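PDB 2W8D: processed glycerol phosphate lipoteichoic acid synthase 2 from Bacillus subtilis, which belongs to the sulfatase branch of the alkaline phosphatase superfamily and holds a magnesium ion in its C-terminal domain. Local coordinates for residues A[248-260]-A[287-299]. Sequence-based numbering, arbitrary orientation.
Sequences YDKSIIVMYGDHY and LQRVPLFIHAAGV. With MG (magnesium ion), chain C.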
loop_
_atom_site.group_PDB
_atom_site.type_symbol
_atom_site.label_atom_id
_atom_site.label_comp_id
_atom_site.label_asym_id
_atom_site.label_seq_id
_atom_site.Cartn_x
_atom_site.Cartn_y
_atom_site.Cartn_z
ATOM N N TYR A 248 -0.912 20.748 1.023
ATOM C CA TYR A 248 0.365 20.031 1.203
ATOM C C TYR A 248 0.898 20.134 2.628
ATOM O O TYR A 248 1.333 19.137 3.206
ATOM C CB TYR A 248 1.412 20.552 0.230
ATOM C CG TYR A 248 2.718 19.794 0.228
ATOM C CD1 TYR A 248 2.837 18.586 -0.444
ATOM C CD2 TYR A 248 3.857 20.310 0.860
ATOM C CE1 TYR A 248 4.050 17.881 -0.473
ATOM C CE2 TYR A 248 5.089 19.613 0.837
ATOM C CZ TYR A 248 5.167 18.413 0.163
ATOM O OH TYR A 248 6.341 17.698 0.125
ATOM N N ASP A 249 0.836 21.340 3.190
ATOM C CA ASP A 249 1.230 21.613 4.570
ATOM C C ASP A 249 0.165 21.149 5.582
ATOM O O ASP A 249 0.408 21.057 6.786
ATOM C CB ASP A 249 1.509 23.125 4.747
ATOM C CG ASP A 249 2.677 23.614 3.896
ATOM O OD1 ASP A 249 3.746 22.960 3.879
ATOM O OD2 ASP A 249 2.539 24.679 3.255
ATOM N N LYS A 250 -1.024 20.851 5.092
ATOM C CA LYS A 250 -2.088 20.434 5.986
ATOM C C LYS A 250 -2.264 18.940 5.975
ATOM O O LYS A 250 -3.309 18.448 6.430
ATOM C CB LYS A 250 -3.406 21.114 5.602
ATOM C CG LYS A 250 -3.436 22.621 5.887
ATOM C CD LYS A 250 -4.494 23.320 5.047
ATOM C CE LYS A 250 -4.201 24.816 4.943
ATOM N NZ LYS A 250 -5.234 25.583 4.172
ATOM N N SER A 251 -1.280 18.207 5.458
ATOM C CA SER A 251 -1.535 16.806 5.164
ATOM C C SER A 251 -0.409 15.814 5.406
ATOM O O SER A 251 0.774 16.168 5.485
ATOM C CB SER A 251 -2.053 16.648 3.731
ATOM O OG SER A 251 -3.246 17.389 3.537
ATOM N N ILE A 252 -0.810 14.555 5.537
ATOM C CA ILE A 252 0.117 13.461 5.496
ATOM C C ILE A 252 -0.167 12.767 4.176
ATOM O O ILE A 252 -1.261 12.214 3.958
ATOM C CB ILE A 252 -0.130 12.467 6.640
ATOM C CG1 ILE A 252 0.013 13.143 7.996
ATOM C CG2 ILE A 252 0.817 11.257 6.549
ATOM C CD1 ILE A 252 -0.430 12.212 9.121
ATOM N N ILE A 253 0.817 12.807 3.283
ATOM C CA ILE A 253 0.697 12.103 2.010
ATOM C C ILE A 253 1.463 10.814 2.150
ATOM O O ILE A 253 2.621 10.822 2.561
ATOM C CB ILE A 253 1.250 12.969 0.865
ATOM C CG1 ILE A 253 0.463 14.308 0.814
ATOM C CG2 ILE A 253 1.267 12.171 -0.460
ATOM C CD1 ILE A 253 1.068 15.406 0.022
ATOM N N VAL A 254 0.800 9.708 1.835
ATOM C CA VAL A 254 1.358 8.372 1.964
ATOM C C VAL A 254 1.198 7.691 0.617
ATOM O O VAL A 254 0.064 7.483 0.159
ATOM C CB VAL A 254 0.470 7.521 2.918
ATOM C CG1 VAL A 254 1.024 6.098 3.072
ATOM C CG2 VAL A 254 0.245 8.207 4.243
HETATM N N MSE A 255 2.306 7.280 0.004
HETATM C CA MSE A 255 2.261 6.643 -1.309
HETATM C C MSE A 255 2.943 5.316 -1.319
HETATM O O MSE A 255 4.058 5.165 -0.788
HETATM C CB MSE A 255 2.872 7.524 -2.383
HETATM C CG MSE A 255 2.243 8.900 -2.382
HETATM SE SE MSE A 255 2.881 9.918 -3.890
HETATM C CE MSE A 255 4.781 10.115 -3.372
ATOM N N TYR A 256 2.309 4.369 -1.996
ATOM C CA TYR A 256 2.846 3.018 -2.033
ATOM C C TYR A 256 2.624 2.321 -3.370
ATOM O O TYR A 256 1.531 2.414 -3.970
ATOM C CB TYR A 256 2.186 2.187 -0.922
ATOM C CG TYR A 256 0.703 2.021 -1.090
ATOM C CD1 TYR A 256 0.191 0.871 -1.667
ATOM C CD2 TYR A 256 -0.196 2.995 -0.647
ATOM C CE1 TYR A 256 -1.184 0.697 -1.857
ATOM C CE2 TYR A 256 -1.578 2.844 -0.843
ATOM C CZ TYR A 256 -2.070 1.677 -1.424
ATOM O OH TYR A 256 -3.433 1.441 -1.590
ATOM N N GLY A 257 3.627 1.555 -3.799
ATOM C CA GLY A 257 3.400 0.640 -4.912
ATOM C C GLY A 257 2.468 -0.448 -4.399
ATOM O O GLY A 257 2.639 -0.912 -3.265
ATOM N N ASP A 258 1.475 -0.854 -5.192
ATOM C CA ASP A 258 0.489 -1.837 -4.654
ATOM C C ASP A 258 0.975 -3.309 -4.686
ATOM O O ASP A 258 0.683 -4.086 -3.770
ATOM C CB ASP A 258 -0.912 -1.639 -5.263
ATOM C CG ASP A 258 -0.938 -1.810 -6.776
ATOM O OD1 ASP A 258 0.139 -1.797 -7.427
ATOM O OD2 ASP A 258 -2.049 -2.004 -7.323
ATOM N N HIS A 259 1.763 -3.682 -5.702
ATOM C CA HIS A 259 2.278 -5.060 -5.803
ATOM C C HIS A 259 3.205 -5.083 -6.979
ATOM O O HIS A 259 3.363 -4.043 -7.618
ATOM C CB HIS A 259 1.108 -6.028 -6.067
ATOM C CG HIS A 259 0.217 -5.543 -7.162
ATOM N ND1 HIS A 259 0.550 -5.657 -8.506
ATOM C CD2 HIS A 259 -0.944 -4.845 -7.111
ATOM C CE1 HIS A 259 -0.402 -5.102 -9.234
ATOM N NE2 HIS A 259 -1.314 -4.589 -8.412
ATOM N N TYR A 260 3.774 -6.248 -7.328
ATOM C CA TYR A 260 4.720 -6.247 -8.456
ATOM C C TYR A 260 4.003 -5.992 -9.752
ATOM O O TYR A 260 2.863 -6.365 -9.893
ATOM C CB TYR A 260 5.519 -7.563 -8.572
ATOM C CG TYR A 260 4.631 -8.754 -8.856
ATOM C CD1 TYR A 260 4.380 -9.138 -10.154
ATOM C CD2 TYR A 260 3.986 -9.448 -7.819
ATOM C CE1 TYR A 260 3.558 -10.243 -10.447
ATOM C CE2 TYR A 260 3.129 -10.560 -8.089
ATOM C CZ TYR A 260 2.944 -10.932 -9.426
ATOM O OH TYR A 260 2.152 -11.958 -9.781
ATOM N N LEU A 287 12.776 -8.685 -5.381
ATOM C CA LEU A 287 12.053 -7.782 -6.290
ATOM C C LEU A 287 10.608 -7.462 -5.845
ATOM O O LEU A 287 9.885 -6.765 -6.550
ATOM C CB LEU A 287 12.055 -8.338 -7.725
ATOM C CG LEU A 287 13.431 -8.160 -8.398
ATOM C CD1 LEU A 287 13.631 -9.157 -9.548
ATOM C CD2 LEU A 287 13.651 -6.687 -8.825
ATOM N N GLN A 288 10.183 -8.029 -4.715
ATOM C CA GLN A 288 8.862 -7.751 -4.167
ATOM C C GLN A 288 8.896 -6.505 -3.285
ATOM O O GLN A 288 7.876 -6.139 -2.728
ATOM C CB GLN A 288 8.307 -8.963 -3.400
ATOM C CG GLN A 288 8.239 -10.283 -4.243
ATOM C CD GLN A 288 7.607 -10.106 -5.619
ATOM O OE1 GLN A 288 6.425 -9.747 -5.725
ATOM N NE2 GLN A 288 8.384 -10.339 -6.682
ATOM N N ARG A 289 10.072 -5.858 -3.145
ATOM C CA ARG A 289 10.102 -4.529 -2.555
ATOM C C ARG A 289 9.234 -3.585 -3.421
ATOM O O ARG A 289 9.388 -3.539 -4.651
ATOM C CB ARG A 289 11.542 -4.002 -2.447
ATOM C CG ARG A 289 12.330 -4.512 -1.228
ATOM C CD ARG A 289 13.800 -4.120 -1.321
ATOM N NE ARG A 289 14.574 -4.688 -0.209
ATOM C CZ ARG A 289 15.070 -5.933 -0.171
ATOM N NH1 ARG A 289 14.887 -6.770 -1.182
ATOM N NH2 ARG A 289 15.756 -6.348 0.883
ATOM N N VAL A 290 8.302 -2.892 -2.773
ATOM C CA VAL A 290 7.593 -1.748 -3.358
ATOM C C VAL A 290 7.876 -0.465 -2.549
ATOM O O VAL A 290 8.057 -0.513 -1.324
ATOM C CB VAL A 290 6.061 -1.977 -3.495
ATOM C CG1 VAL A 290 5.774 -3.250 -4.352
ATOM C CG2 VAL A 290 5.422 -2.122 -2.143
ATOM N N PRO A 291 7.933 0.683 -3.238
ATOM C CA PRO A 291 8.275 1.898 -2.502
ATOM C C PRO A 291 7.136 2.337 -1.593
ATOM O O PRO A 291 5.975 2.037 -1.878
ATOM C CB PRO A 291 8.544 2.941 -3.593
ATOM C CG PRO A 291 7.856 2.426 -4.831
ATOM C CD PRO A 291 7.645 0.913 -4.662
ATOM N N LEU A 292 7.498 2.965 -0.472
ATOM C CA LEU A 292 6.561 3.557 0.445
ATOM C C LEU A 292 7.137 4.914 0.777
ATOM O O LEU A 292 8.292 4.998 1.169
ATOM C CB LEU A 292 6.410 2.726 1.717
ATOM C CG LEU A 292 5.604 3.471 2.803
ATOM C CD1 LEU A 292 4.104 3.745 2.436
ATOM C CD2 LEU A 292 5.669 2.736 4.144
ATOM N N PHE A 293 6.345 5.959 0.589
ATOM C CA PHE A 293 6.754 7.337 0.906
ATOM C C PHE A 293 5.725 7.891 1.890
ATOM O O PHE A 293 4.534 7.644 1.718
ATOM C CB PHE A 293 6.721 8.232 -0.350
ATOM C CG PHE A 293 7.706 7.854 -1.400
ATOM C CD1 PHE A 293 8.968 8.410 -1.406
ATOM C CD2 PHE A 293 7.374 6.938 -2.402
ATOM C CE1 PHE A 293 9.910 8.056 -2.392
ATOM C CE2 PHE A 293 8.295 6.608 -3.384
ATOM C CZ PHE A 293 9.574 7.175 -3.370
ATOM N N ILE A 294 6.182 8.588 2.931
ATOM C CA ILE A 294 5.286 9.303 3.825
ATOM C C ILE A 294 5.842 10.721 4.014
ATOM O O ILE A 294 6.933 10.893 4.566
ATOM C CB ILE A 294 5.172 8.652 5.233
ATOM C CG1 ILE A 294 4.598 7.248 5.181
ATOM C CG2 ILE A 294 4.316 9.492 6.132
ATOM C CD1 ILE A 294 4.693 6.554 6.506
ATOM N N HIS A 295 5.103 11.717 3.543
ATOM C CA HIS A 295 5.436 13.090 3.857
ATOM C C HIS A 295 4.365 13.601 4.793
ATOM O O HIS A 295 3.218 13.772 4.412
ATOM C CB HIS A 295 5.560 13.959 2.609
ATOM C CG HIS A 295 6.023 15.355 2.907
ATOM N ND1 HIS A 295 5.157 16.368 3.246
ATOM C CD2 HIS A 295 7.269 15.891 2.964
ATOM C CE1 HIS A 295 5.841 17.473 3.500
ATOM N NE2 HIS A 295 7.126 17.208 3.333
ATOM N N ALA A 296 4.747 13.741 6.055
ATOM C CA ALA A 296 3.898 14.231 7.100
ATOM C C ALA A 296 4.407 15.628 7.327
ATOM O O ALA A 296 5.581 15.833 7.688
ATOM C CB ALA A 296 4.062 13.402 8.328
ATOM N N ALA A 297 3.541 16.601 7.081
ATOM C CA ALA A 297 3.939 18.011 7.171
ATOM C C ALA A 297 4.079 18.415 8.622
ATOM O O ALA A 297 3.220 18.063 9.452
ATOM C CB ALA A 297 2.914 18.882 6.482
ATOM N N GLY A 298 5.131 19.178 8.925
ATOM C CA GLY A 298 5.449 19.513 10.309
ATOM C C GLY A 298 6.370 18.497 10.970
ATOM O O GLY A 298 6.850 18.745 12.086
ATOM N N VAL A 299 6.617 17.365 10.277
ATOM C CA VAL A 299 7.468 16.275 10.774
ATOM C C VAL A 299 8.653 15.980 9.839
ATOM O O VAL A 299 8.476 15.723 8.646
ATOM C CB VAL A 299 6.669 14.952 10.999
ATOM C CG1 VAL A 299 7.537 13.902 11.643
ATOM C CG2 VAL A 299 5.443 15.191 11.875
HETATM MG MG MG C . -2.604 -2.932 -9.151
#
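The carbonyl oxygen Met255 O is gripped twice by the facing strand: Phe293 N donates a hydrogen bond of 2.8 Å to it, and the CA-H of Leu292 adds a weaker contact. It belongs to an antiparallel ladder between strands 251-257 and 292-296, in the mixed central sheet of the alkaline phosphatase-like fold, where strand 33-39 flanks 251-257 in parallel on its other edge. Five further backbone bonds run from Ala297 N–Ser251 O to Gly257 N–Pro291 O.

Alternation sorts the side chains. On one face Ile252 and Ile294 lie side by side, their CG2 methyls 3.9 Å apart, while Val254 CG1 meets Leu292 CD1. On the other, selenomethionine Met255 bends at chi3 (-67°) and lays CE against CB of Phe293; helix 219-244 covers Met255 through Ile235 and Phe239. Farther along this face, the Tyr248 and His295 rings form an offset stack with planes 24° apart and centroids 4.6 Å apart. The displacement carries Tyr248 OH over the centre of the imidazole, whose NE2 is hydrogen-bonded to Glu68.

Beyond Gly257 the backbone pairing gives way to side-chain contacts: Gln288 OE1, hydrogen-bonded to His77, comes 3.2 Å from Tyr260 CD2, with the amide and ring planes steeply inclined. The loop just after strand 251-257 supplies two magnesium ligands, Asp258 OD2 at 2.1 Å from the metal and His259 NE2 at 2.2 Å; Glu40 is a third. The rotation of the imidazole is further fixed by His259 ND1, the ring nitrogen not bound to the metal, which donates a hydrogen bond of 2.8 Å to Tyr260 O, an oxygen lying close to the ring plane.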